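Local atomic coordinates of lysozyme (Meretrix lusoria, PDB entry 4PJ2), a protein that hydrolyses the beta-1,4 glycosidic linkages of bacterial peptidoglycan, lysing Gram-positive bacteria, and also cleaves chitin-type substrates. Residues S19-V24 against C35-I40; R85-A90 against G107-L112. All blocks are in the same frame, centred on the assembly; numbering follows the deposited sequence.

Overall arrangement
From the N terminus, helix 8-19, which carries the predicted proton donor E18, runs into loop 19-24. The chain then makes the antiparallel strands 26-29 and 32-35 and turns at 35-40 into strand 40-41; interaction 1 closes this short excursion by bringing 35-40 back onto the loop. Interaction 2 comes later, joining helix 86-95 to helix 106-112 and closing the 16 residues between, which include the rest of helix 86-95. The two contacts therefore follow one another in series, neither nested nor crossed, with centres about 17 Å apart and nearest atoms about 6 Å apart. E18 is shared by the two: Q39 touches it and Y108 hydrogen-bonds to it.

Interaction 1 (S19-V24 against C35-I40); sequences SGCRNV and CGYFQI
The aromatic ring of Y37 lies flat against the backbone of R22 and N23, with N23 N 3.5 Å from CE2 over one face, nearer the ring's margin than its centre. N23 adds its CB, 3.6 Å from Y37 CE1. The main chain of Y37 is held as well: S19 OG hydrogen-bonds to Y37 O at 2.8 Å, at a C=O...donor angle of 120°, while R22 O receives a CA-H...O contact from Y37 CA (3.5 Å). V24 CG2 reaches Q39 NE2 at 3.3 Å, the two side chains crossing at about a right angle, and also rests on G36 O.

In an ST motif S19 OG also accepts from R22 N (3.0 Å) and is hydrogen-bonded to C15 O, leaving the hydroxyl among three partners. With its chain bent at chi2 (-68°), Q39 folds back so that NE2 donates almost straight to a lone pair of G36 O (3.0 Å). Q39 N reaches the same oxygen across the type I turn G36-Q39; two donors thus grip G36 O, and the NE2 bond sets the rotation of the amide. Q39 borders E18, the predicted proton donor, and F38 O accepts from substrate-binding H93, placing the turn beside the active site.

The turn, with its G1 bulge of Q39 and I40 facing C35, links strands 32-35 and 40-41. Disulfides C35-C26 and C21-C15 brace both segments, and F38 packs between helices 8-19 and 62-76.

Interaction 2 (R85-A90 against G107-L112); sequences RCEGFA and GYWNRL
One face of the W109 indole lies against the first turn of helix 86-95, where E87 CA stands 3.4 Å from the centroid of the six-membered ring, only 5° off its normal, in a CH-pi contact. E87 CB and CG continue over this face, CG coming 3.4 Å from W109 NE1. Because E87 CG is anti to the backbone N and the chain stays extended, the carboxylate is laid over the NE1-CD1 side of the indole, nearly parallel to it (15°); OE2 makes a long, weak ion pair with R91. C86 SG approaches obliquely, 4.2 Å from W109 CZ3.

A90 CB lies in plane at the edge of the Y108 ring, 4.0 Å from CE1, meets W109 CE3 obliquely, and touches L112 CD1 at 3.9 Å; A90 O comes obliquely to 3.4 Å from Y108 CE1. No hydrogen bond crosses the interface; Y108 OH instead bonds to OE2 of E18, the predicted proton donor, consistent with a role in positioning it, and Y108 also touches N94, probably substrate-binding.

The axes of 86-90 and 107-112 approach to 9.9 Å, with 125° between their N-to-C directions. Disulfide C86-C10 fastens helix 86-95 to helix 8-19, on which Y108 and L112 also rest.

Interaction 1 (S19-V24 against C35-I40)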
loop_
_atom_site.group_PDB
_atom_site.type_symbol
_atom_site.label_atom_id
_atom_site.label_comp_id
_atom_site.label_asym_id
_atom_site.label_seq_id
_atom_site.Cartn_x
_atom_site.Cartn_y
_atom_site.Cartn_z
ATOM N N SER D 19 14.664 0.258 12.703
ATOM C CA SER D 19 14.582 0.967 13.977
ATOM C C SER D 19 15.898 1.054 14.743
ATOM O O SER D 19 15.915 1.565 15.850
ATOM C CB SER D 19 13.565 0.244 14.868
ATOM O OG SER D 19 14.028 -1.065 15.160
ATOM N N GLY D 20 16.992 0.580 14.160
ATOM C CA GLY D 20 18.207 0.372 14.936
ATOM C C GLY D 20 17.967 -0.761 15.920
ATOM O O GLY D 20 18.663 -0.895 16.929
ATOM N N CYS D 21 16.990 -1.598 15.575
ATOM C CA CYS D 21 16.458 -2.673 16.425
ATOM C C CYS D 21 16.124 -2.253 17.850
ATOM O O CYS D 21 16.682 -2.774 18.825
ATOM C CB CYS D 21 17.354 -3.921 16.404
ATOM S SG CYS D 21 16.396 -5.479 16.531
ATOM N N ARG D 22 15.181 -1.325 17.958
ATOM C CA ARG D 22 14.674 -0.864 19.250
ATOM C C ARG D 22 13.153 -0.763 19.185
ATOM O O ARG D 22 12.587 -0.574 18.101
ATOM C CB ARG D 22 15.260 0.510 19.615
ATOM C CG ARG D 22 16.753 0.513 19.876
ATOM C CD ARG D 22 17.248 1.908 20.262
ATOM N NE ARG D 22 16.632 2.413 21.492
ATOM C CZ ARG D 22 17.136 2.261 22.715
ATOM N NH1 ARG D 22 18.276 1.609 22.901
ATOM N NH2 ARG D 22 16.495 2.768 23.760
ATOM N N ASN D 23 12.486 -0.895 20.330
ATOM C CA ASN D 23 11.044 -0.652 20.379
ATOM C C ASN D 23 10.763 0.841 20.380
ATOM O O ASN D 23 10.682 1.474 21.436
ATOM C CB ASN D 23 10.396 -1.268 21.609
ATOM C CG ASN D 23 8.903 -0.994 21.669
ATOM O OD1 ASN D 23 8.290 -0.605 20.673
ATOM N ND2 ASN D 23 8.310 -1.203 22.834
ATOM N N VAL D 24 10.603 1.400 19.191
ATOM C CA VAL D 24 10.525 2.844 19.031
ATOM C C VAL D 24 9.112 3.416 19.164
ATOM O O VAL D 24 8.925 4.628 19.062
ATOM C CB VAL D 24 11.095 3.267 17.669
ATOM C CG1 VAL D 24 12.598 3.007 17.609
ATOM C CG2 VAL D 24 10.376 2.538 16.528
ATOM N N CYS D 35 4.691 1.015 13.544
ATOM C CA CYS D 35 5.052 0.770 14.929
ATOM C C CYS D 35 6.210 -0.199 15.140
ATOM O O CYS D 35 6.331 -1.218 14.456
ATOM C CB CYS D 35 3.824 0.244 15.688
ATOM S SG CYS D 35 2.346 1.290 15.584
ATOM N N GLY D 36 7.053 0.117 16.118
ATOM C CA GLY D 36 7.900 -0.888 16.735
ATOM C C GLY D 36 9.171 -1.275 16.021
ATOM O O GLY D 36 9.620 -0.610 15.082
ATOM N N TYR D 37 9.736 -2.384 16.496
ATOM C CA TYR D 37 11.016 -2.915 16.030
ATOM C C TYR D 37 11.128 -3.022 14.519
ATOM O O TYR D 37 12.186 -2.755 13.950
ATOM C CB TYR D 37 11.230 -4.321 16.596
ATOM C CG TYR D 37 11.467 -4.384 18.091
ATOM C CD1 TYR D 37 10.410 -4.548 18.979
ATOM C CD2 TYR D 37 12.753 -4.312 18.609
ATOM C CE1 TYR D 37 10.632 -4.617 20.348
ATOM C CE2 TYR D 37 12.977 -4.384 19.970
ATOM C CZ TYR D 37 11.913 -4.536 20.829
ATOM O OH TYR D 37 12.136 -4.613 22.181
ATOM N N PHE D 38 10.046 -3.472 13.870
ATOM C CA PHE D 38 10.053 -3.743 12.430
ATOM C C PHE D 38 9.229 -2.725 11.648
ATOM O O PHE D 38 9.060 -2.866 10.441
ATOM C CB PHE D 38 9.568 -5.175 12.144
ATOM C CG PHE D 38 10.544 -6.227 12.579
ATOM C CD1 PHE D 38 10.504 -6.747 13.864
ATOM C CD2 PHE D 38 11.543 -6.653 11.717
ATOM C CE1 PHE D 38 11.420 -7.716 14.261
ATOM C CE2 PHE D 38 12.461 -7.609 12.109
ATOM C CZ PHE D 38 12.406 -8.133 13.385
ATOM N N GLN D 39 8.723 -1.692 12.325
ATOM C CA GLN D 39 7.938 -0.632 11.676
ATOM C C GLN D 39 6.782 -1.232 10.853
ATOM O O GLN D 39 6.660 -1.018 9.643
ATOM C CB GLN D 39 8.851 0.239 10.821
ATOM C CG GLN D 39 9.779 1.108 11.664
ATOM C CD GLN D 39 9.011 2.175 12.413
ATOM O OE1 GLN D 39 8.586 3.170 11.825
ATOM N NE2 GLN D 39 8.791 1.956 13.701
ATOM N N ILE D 40 5.932 -1.954 11.567
ATOM C CA ILE D 40 4.785 -2.660 10.998
ATOM C C ILE D 40 3.558 -1.764 11.050
ATOM O O ILE D 40 3.281 -1.139 12.081
ATOM C CB ILE D 40 4.526 -3.959 11.809
ATOM C CG1 ILE D 40 5.610 -4.985 11.488
ATOM C CG2 ILE D 40 3.139 -4.540 11.519
ATOM C CD1 ILE D 40 5.621 -6.182 12.424
#

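Interaction 2 (R85-A90 against G107-L112)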
loop_
_atom_site.group_PDB
_atom_site.type_symbol
_atom_site.label_atom_id
_atom_site.label_comp_id
_atom_site.label_asym_id
_atom_site.label_seq_id
_atom_site.Cartn_x
_atom_site.Cartn_y
_atom_site.Cartn_z
ATOM N N ARG D 85 15.405 -15.655 0.446
ATOM C CA ARG D 85 16.539 -15.276 1.263
ATOM C C ARG D 85 16.355 -13.802 1.556
ATOM O O ARG D 85 15.384 -13.184 1.105
ATOM C CB ARG D 85 17.848 -15.522 0.537
ATOM C CG ARG D 85 17.940 -14.943 -0.861
ATOM C CD ARG D 85 19.321 -15.214 -1.412
ATOM N NE ARG D 85 19.410 -15.053 -2.857
ATOM C CZ ARG D 85 20.429 -15.506 -3.581
ATOM N NH1 ARG D 85 21.434 -16.147 -2.994
ATOM N NH2 ARG D 85 20.450 -15.323 -4.894
ATOM N N CYS D 86 17.301 -13.216 2.287
ATOM C CA CYS D 86 17.075 -11.891 2.828
ATOM C C CYS D 86 16.835 -10.831 1.761
ATOM O O CYS D 86 16.008 -9.951 1.980
ATOM C CB CYS D 86 18.221 -11.494 3.762
ATOM S SG CYS D 86 17.714 -10.216 4.961
ATOM N N GLU D 87 17.492 -10.915 0.605
ATOM C CA GLU D 87 17.253 -9.923 -0.441
ATOM C C GLU D 87 15.756 -9.860 -0.729
ATOM O O GLU D 87 15.180 -8.778 -0.821
ATOM C CB GLU D 87 18.006 -10.210 -1.747
ATOM C CG GLU D 87 17.647 -9.166 -2.830
ATOM C CD GLU D 87 18.187 -9.464 -4.214
ATOM O OE1 GLU D 87 18.684 -10.583 -4.452
ATOM O OE2 GLU D 87 18.088 -8.561 -5.078
ATOM N N GLY D 88 15.122 -11.023 -0.859
ATOM C CA GLY D 88 13.695 -11.085 -1.106
ATOM C C GLY D 88 12.879 -10.615 0.083
ATOM O O GLY D 88 11.995 -9.757 -0.047
ATOM N N PHE D 89 13.176 -11.163 1.254
ATOM C CA PHE D 89 12.364 -10.885 2.434
ATOM C C PHE D 89 12.456 -9.419 2.856
ATOM O O PHE D 89 11.460 -8.821 3.243
ATOM C CB PHE D 89 12.755 -11.782 3.606
ATOM C CG PHE D 89 12.602 -13.270 3.337
ATOM C CD1 PHE D 89 13.620 -14.149 3.691
ATOM C CD2 PHE D 89 11.439 -13.797 2.772
ATOM C CE1 PHE D 89 13.492 -15.516 3.463
ATOM C CE2 PHE D 89 11.312 -15.183 2.547
ATOM C CZ PHE D 89 12.339 -16.028 2.897
ATOM N N ALA D 90 13.669 -8.857 2.845
ATOM C CA ALA D 90 13.838 -7.436 3.154
ATOM C C ALA D 90 13.017 -6.560 2.211
ATOM O O ALA D 90 12.385 -5.585 2.643
ATOM C CB ALA D 90 15.338 -7.053 3.107
ATOM N N GLY D 107 17.073 0.441 -3.272
ATOM C CA GLY D 107 17.935 1.233 -2.410
ATOM C C GLY D 107 17.903 0.713 -0.989
ATOM O O GLY D 107 18.945 0.603 -0.338
ATOM N N TYR D 108 16.709 0.339 -0.526
ATOM C CA TYR D 108 16.545 -0.211 0.824
ATOM C C TYR D 108 17.463 -1.423 1.021
ATOM O O TYR D 108 18.172 -1.514 2.022
ATOM C CB TYR D 108 15.083 -0.633 1.040
ATOM C CG TYR D 108 14.774 -1.255 2.382
ATOM C CD1 TYR D 108 14.886 -2.635 2.572
ATOM C CD2 TYR D 108 14.293 -0.499 3.428
ATOM C CE1 TYR D 108 14.579 -3.214 3.778
ATOM C CE2 TYR D 108 13.974 -1.068 4.640
ATOM C CZ TYR D 108 14.115 -2.446 4.805
ATOM O OH TYR D 108 13.774 -3.051 5.990
ATOM N N TRP D 109 17.438 -2.357 0.067
ATOM C CA TRP D 109 18.275 -3.554 0.134
ATOM C C TRP D 109 19.771 -3.210 0.032
ATOM O O TRP D 109 20.584 -3.769 0.762
ATOM C CB TRP D 109 17.876 -4.531 -0.973
ATOM C CG TRP D 109 18.814 -5.692 -1.125
ATOM C CD1 TRP D 109 19.486 -6.045 -2.252
ATOM C CD2 TRP D 109 19.166 -6.663 -0.125
ATOM N NE1 TRP D 109 20.238 -7.174 -2.023
ATOM C CE2 TRP D 109 20.065 -7.570 -0.723
ATOM C CE3 TRP D 109 18.809 -6.852 1.218
ATOM C CZ2 TRP D 109 20.610 -8.654 -0.029
ATOM C CZ3 TRP D 109 19.356 -7.923 1.902
ATOM C CH2 TRP D 109 20.252 -8.803 1.282
ATOM N N ASN D 110 20.130 -2.281 -0.862
ATOM C CA ASN D 110 21.516 -1.855 -1.017
ATOM C C ASN D 110 22.014 -1.259 0.282
ATOM O O ASN D 110 23.152 -1.514 0.694
ATOM C CB ASN D 110 21.628 -0.826 -2.145
ATOM C CG ASN D 110 21.559 -1.459 -3.523
ATOM O OD1 ASN D 110 21.693 -2.673 -3.663
ATOM N ND2 ASN D 110 21.368 -0.636 -4.550
ATOM N N ARG D 111 21.188 -0.444 0.916
ATOM C CA ARG D 111 21.576 0.222 2.146
ATOM C C ARG D 111 21.588 -0.733 3.335
ATOM O O ARG D 111 22.505 -0.658 4.171
ATOM C CB ARG D 111 20.698 1.456 2.418
ATOM C CG ARG D 111 20.868 2.597 1.421
ATOM C CD ARG D 111 20.278 3.906 1.957
ATOM N NE ARG D 111 18.960 3.710 2.559
ATOM C CZ ARG D 111 17.822 3.639 1.878
ATOM N NH1 ARG D 111 17.819 3.753 0.553
ATOM N NH2 ARG D 111 16.682 3.461 2.530
ATOM N N LEU D 112 20.610 -1.633 3.411
ATOM C CA LEU D 112 20.547 -2.550 4.540
ATOM C C LEU D 112 21.853 -3.347 4.658
ATOM O O LEU D 112 22.337 -3.607 5.753
ATOM C CB LEU D 112 19.338 -3.487 4.401
ATOM C CG LEU D 112 19.242 -4.691 5.352
ATOM C CD1 LEU D 112 17.774 -5.106 5.485
ATOM C CD2 LEU D 112 20.037 -5.909 4.879
#